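Local coordinates for protein aminotransferase, class III (Deinococcus radiodurans, PDB 3I4J) that probably transfers amino groups between substrates with pyridoxal phosphate as cofactor, as a class III aminotransferase, at residues C[94-97]-C[98-102]; C[68-72]-C[73-77]. The protein carries 1 engineered substitution. One frame throughout, in Å; residues are numbered along the deposited sequence.

Contact 1 (C[94-97]-C[98-102]); sequences AVSG and GSEAT. With SO4 (sulfate ion), chain G.
Glu-100 reaches back from the first turn of helix 98-115 to the turn that leads into it. CB of Glu-100 lies 3.6 Å from Gly-97 O and near CB of Val-95. CG stands beside the backbone N (chi1 -64°), and the chain then runs extended (chi2 -175°) to the backbone of Ser-96 and Gly-97. Glu-100 OE1 accepts from Ser-96 N at 2.9 Å, nearly along its C-O axis. Glu-100 OE1 also accepts from Gly-97 N at 3.3 Å, from above the carboxylate plane. Water 1 also donates to OE1 and bonds to Ser-96 OG. Val-95 CG2 meets Ala-101 CB at 3.7 Å. Gly-97, the N-cap residue, has its O bonded by Ala-101 N at 3.1 Å. On the helix end, sulfate O2 accepts from Ser-99 N at 2.8 Å, in a nearly straight bond (169°), and also from Ser-99 OG. Thr-295 OG1 of the second subunit is also hydrogen-bonded to the sulfate. Three donors on one carboxylate oxygen would probably help keep Glu-100 ionised. The sulfate probably comes from the crystallisation liquor. At the helix N-terminus it may mark an anion site, consistent with the place where class III aminotransferases hold the cofactor phosphate.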
loop_
_atom_site.group_PDB
_atom_site.type_symbol
_atom_site.label_atom_id
_atom_site.label_comp_id
_atom_site.label_asym_id
_atom_site.label_seq_id
_atom_site.Cartn_x
_atom_site.Cartn_y
_atom_site.Cartn_z
ATOM N N ALA C 94 11.850 2.603 0.978
ATOM C CA ALA C 94 10.801 1.727 1.476
ATOM C C ALA C 94 9.395 2.236 1.194
ATOM O O ALA C 94 9.116 3.423 1.337
ATOM C CB ALA C 94 10.975 1.519 2.990
ATOM N N VAL C 95 8.526 1.322 0.776
ATOM C CA VAL C 95 7.124 1.638 0.522
ATOM C C VAL C 95 6.272 0.471 1.027
ATOM O O VAL C 95 6.799 -0.476 1.628
ATOM C CB VAL C 95 6.837 1.919 -0.980
ATOM C CG1 VAL C 95 7.508 3.220 -1.395
ATOM C CG2 VAL C 95 7.310 0.761 -1.847
ATOM N N SER C 96 4.964 0.525 0.793
ATOM C CA SER C 96 4.071 -0.518 1.291
ATOM C C SER C 96 3.714 -1.633 0.313
ATOM O O SER C 96 3.349 -2.728 0.738
ATOM C CB SER C 96 2.774 0.112 1.810
ATOM O OG SER C 96 3.038 1.057 2.831
ATOM N N GLY C 97 3.806 -1.364 -0.987
ATOM C CA GLY C 97 3.459 -2.390 -1.958
ATOM C C GLY C 97 4.308 -2.401 -3.217
ATOM O O GLY C 97 5.009 -1.434 -3.521
ATOM N N GLY C 98 4.224 -3.501 -3.955
ATOM C CA GLY C 98 4.994 -3.644 -5.177
ATOM C C GLY C 98 4.710 -2.596 -6.233
ATOM O O GLY C 98 5.624 -2.117 -6.896
ATOM N N SER C 99 3.444 -2.243 -6.413
ATOM C CA SER C 99 3.097 -1.241 -7.408
ATOM C C SER C 99 3.718 0.107 -7.074
ATOM O O SER C 99 4.246 0.783 -7.958
ATOM C CB SER C 99 1.581 -1.117 -7.515
ATOM O OG SER C 99 1.038 -2.352 -7.943
ATOM N N GLU C 100 3.656 0.496 -5.802
ATOM C CA GLU C 100 4.241 1.759 -5.361
ATOM C C GLU C 100 5.741 1.732 -5.635
ATOM O O GLU C 100 6.324 2.732 -6.052
ATOM C CB GLU C 100 4.042 1.971 -3.855
ATOM C CG GLU C 100 2.600 2.112 -3.388
ATOM C CD GLU C 100 2.509 2.442 -1.903
ATOM O OE1 GLU C 100 3.264 1.841 -1.107
ATOM O OE2 GLU C 100 1.682 3.297 -1.524
ATOM N N ALA C 101 6.353 0.575 -5.398
ATOM C CA ALA C 101 7.794 0.409 -5.593
ATOM C C ALA C 101 8.182 0.522 -7.063
ATOM O O ALA C 101 9.190 1.145 -7.407
ATOM C CB ALA C 101 8.242 -0.938 -5.037
ATOM N N THR C 102 7.375 -0.093 -7.919
ATOM C CA THR C 102 7.599 -0.067 -9.358
ATOM C C THR C 102 7.438 1.348 -9.903
ATOM O O THR C 102 8.259 1.820 -10.687
ATOM C CB THR C 102 6.617 -1.001 -10.069
ATOM O OG1 THR C 102 6.832 -2.345 -9.617
ATOM C CG2 THR C 102 6.809 -0.929 -11.575
HETATM S S SO4 G . 0.591 -4.742 -5.034
HETATM O O1 SO4 G . -0.599 -4.660 -4.175
HETATM O O2 SO4 G . 1.203 -3.410 -5.123
HETATM O O3 SO4 G . 1.550 -5.719 -4.481
HETATM O O4 SO4 G . 0.194 -5.170 -6.381
HETATM O O HOH W 1 3.506 3.397 1.406
#

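Contact 2 (C[68-72]-C[73-77]); sequences QFSSD and VLEEY
Two torsions bring the Ser-70 hydroxyl and the Glu-75 carboxylate together. OG of Ser-70 lies opposite its own backbone N (chi1 177°), while the Glu-75 chain bends at chi2 (-65°) and folds back over the start of the helix. Ser-70 OG donates to Glu-75 OE2 at 2.7 Å. It comes on the anti side of the carboxylate, somewhat out of its plane. The same OE2 is hydrogen-bonded to Tyr-6 OH of the second subunit, so two hydroxyls hold this oxygen. CG of Glu-75 passes 3.2 Å from Ser-71 O. Ser-71 turns its hydroxyl in over the first turn, where OG accepts from Leu-74 N at 3.2 Å. This is the N-cap bond. Ser-71 OG also touches Leu-74 CB and lies 3.3 Å from Val-73 CG2. The backbone bond from Glu-75 N to Ser-71 O, 3.0 Å, closes the turn, and Glu-76 N to Asp-72 O continues the helix. Asp-72 OD1 takes Val-73 N only weakly, at 2.8 Å. Ser-71 N is buried without a partner. Ser-70 and Ser-71 pair in a parallel ladder with a strand of the second subunit, and Leu-74 packs on Val-303 of helix 300-315. The arrangement is a serine N-cap joining strand 70-71, which pairs with a strand of the second subunit, to helix 72-84 at the dimer interface.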
loop_
_atom_site.group_PDB
_atom_site.type_symbol
_atom_site.label_atom_id
_atom_site.label_comp_id
_atom_site.label_asym_id
_atom_site.label_seq_id
_atom_site.Cartn_x
_atom_site.Cartn_y
_atom_site.Cartn_z
ATOM N N GLN C 68 9.235 13.497 8.043
ATOM C CA GLN C 68 9.652 14.114 9.298
ATOM C C GLN C 68 10.818 13.403 9.991
ATOM O O GLN C 68 11.749 14.057 10.471
ATOM C CB GLN C 68 8.448 14.190 10.251
ATOM C CG GLN C 68 7.215 14.834 9.622
ATOM C CD GLN C 68 5.959 14.700 10.470
ATOM O OE1 GLN C 68 5.688 13.643 11.043
ATOM N NE2 GLN C 68 5.176 15.771 10.536
ATOM N N PHE C 69 10.772 12.074 10.039
ATOM C CA PHE C 69 11.825 11.299 10.698
ATOM C C PHE C 69 12.172 10.006 9.984
ATOM O O PHE C 69 11.384 9.466 9.213
ATOM C CB PHE C 69 11.398 10.880 12.107
ATOM C CG PHE C 69 11.086 12.013 13.021
ATOM C CD1 PHE C 69 12.099 12.660 13.720
ATOM C CD2 PHE C 69 9.769 12.433 13.198
ATOM C CE1 PHE C 69 11.808 13.709 14.583
ATOM C CE2 PHE C 69 9.467 13.483 14.057
ATOM C CZ PHE C 69 10.487 14.122 14.752
ATOM N N SER C 70 13.368 9.517 10.283
ATOM C CA SER C 70 13.829 8.234 9.795
ATOM C C SER C 70 13.676 7.465 11.105
ATOM O O SER C 70 13.142 8.017 12.069
ATOM C CB SER C 70 15.302 8.292 9.379
ATOM O OG SER C 70 15.755 7.010 8.971
ATOM N N SER C 71 14.112 6.214 11.162
ATOM C CA SER C 71 14.001 5.454 12.404
ATOM C C SER C 71 15.195 4.530 12.520
ATOM O O SER C 71 15.775 4.136 11.510
ATOM C CB SER C 71 12.707 4.631 12.433
ATOM O OG SER C 71 12.708 3.606 11.453
ATOM N N ASP C 72 15.570 4.178 13.745
ATOM C CA ASP C 72 16.710 3.296 13.920
ATOM C C ASP C 72 16.499 1.945 13.235
ATOM O O ASP C 72 17.440 1.384 12.675
ATOM C CB ASP C 72 17.056 3.121 15.414
ATOM C CG ASP C 72 15.873 2.687 16.263
ATOM O OD1 ASP C 72 14.736 2.592 15.748
ATOM O OD2 ASP C 72 16.094 2.443 17.473
ATOM N N VAL C 73 15.270 1.431 13.241
ATOM C CA VAL C 73 15.020 0.147 12.591
ATOM C C VAL C 73 15.145 0.233 11.071
ATOM O O VAL C 73 15.602 -0.714 10.437
ATOM C CB VAL C 73 13.635 -0.446 12.962
ATOM C CG1 VAL C 73 13.600 -0.737 14.440
ATOM C CG2 VAL C 73 12.514 0.508 12.574
ATOM N N LEU C 74 14.745 1.360 10.484
ATOM C CA LEU C 74 14.861 1.522 9.039
ATOM C C LEU C 74 16.343 1.637 8.687
ATOM O O LEU C 74 16.808 1.030 7.721
ATOM C CB LEU C 74 14.114 2.772 8.560
ATOM C CG LEU C 74 14.140 3.045 7.047
ATOM C CD1 LEU C 74 13.618 1.828 6.292
ATOM C CD2 LEU C 74 13.298 4.275 6.722
ATOM N N GLU C 75 17.078 2.422 9.473
ATOM C CA GLU C 75 18.514 2.593 9.248
ATOM C C GLU C 75 19.208 1.235 9.306
ATOM O O GLU C 75 20.062 0.923 8.473
ATOM C CB GLU C 75 19.128 3.500 10.321
ATOM C CG GLU C 75 18.663 4.946 10.306
ATOM C CD GLU C 75 19.081 5.684 9.053
ATOM O OE1 GLU C 75 20.120 5.313 8.456
ATOM O OE2 GLU C 75 18.382 6.646 8.675
ATOM N N GLU C 76 18.845 0.435 10.304
ATOM C CA GLU C 76 19.439 -0.883 10.477
ATOM C C GLU C 76 19.062 -1.807 9.327
ATOM O O GLU C 76 19.925 -2.420 8.696
ATOM C CB GLU C 76 18.985 -1.498 11.802
ATOM C CG GLU C 76 19.555 -2.881 12.074
ATOM C CD GLU C 76 19.084 -3.462 13.396
ATOM O OE1 GLU C 76 18.314 -2.780 14.112
ATOM O OE2 GLU C 76 19.486 -4.601 13.719
ATOM N N TYR C 77 17.767 -1.887 9.044
ATOM C CA TYR C 77 17.267 -2.749 7.981
ATOM C C TYR C 77 17.836 -2.414 6.601
ATOM O O TYR C 77 18.233 -3.314 5.863
ATOM C CB TYR C 77 15.738 -2.680 7.936
ATOM C CG TYR C 77 15.127 -3.562 6.877
ATOM C CD1 TYR C 77 15.270 -4.948 6.925
ATOM C CD2 TYR C 77 14.400 -3.009 5.822
ATOM C CE1 TYR C 77 14.704 -5.768 5.948
ATOM C CE2 TYR C 77 13.832 -3.818 4.842
ATOM C CZ TYR C 77 13.988 -5.193 4.910
ATOM O OH TYR C 77 13.426 -5.988 3.935
#

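Overall arrangement
Both contacts are helix starts, and contact 2 comes first in the chain. Helix 72-84 leads on to strand 91-95, which opens contact 1. Their centres are about 17 Å apart, and they touch where Leu-74 CD1 packs on Ala-94 CB. The centre of contact 1 lies deeper, about 11 Å from the chain centre, at the edge strand of the large mixed sheet. That of contact 2 lies about 24 Å from it. Both are partly buried. Contact 2 packs directly on the second subunit; the sulfate of contact 1 also bonds to it. The glutamate in contact 1 holds backbone amides of the turn before its helix. In contact 2 a serine caps the helix, and the glutamate accepts one hydroxyl from its own chain and bonds another from the second subunit.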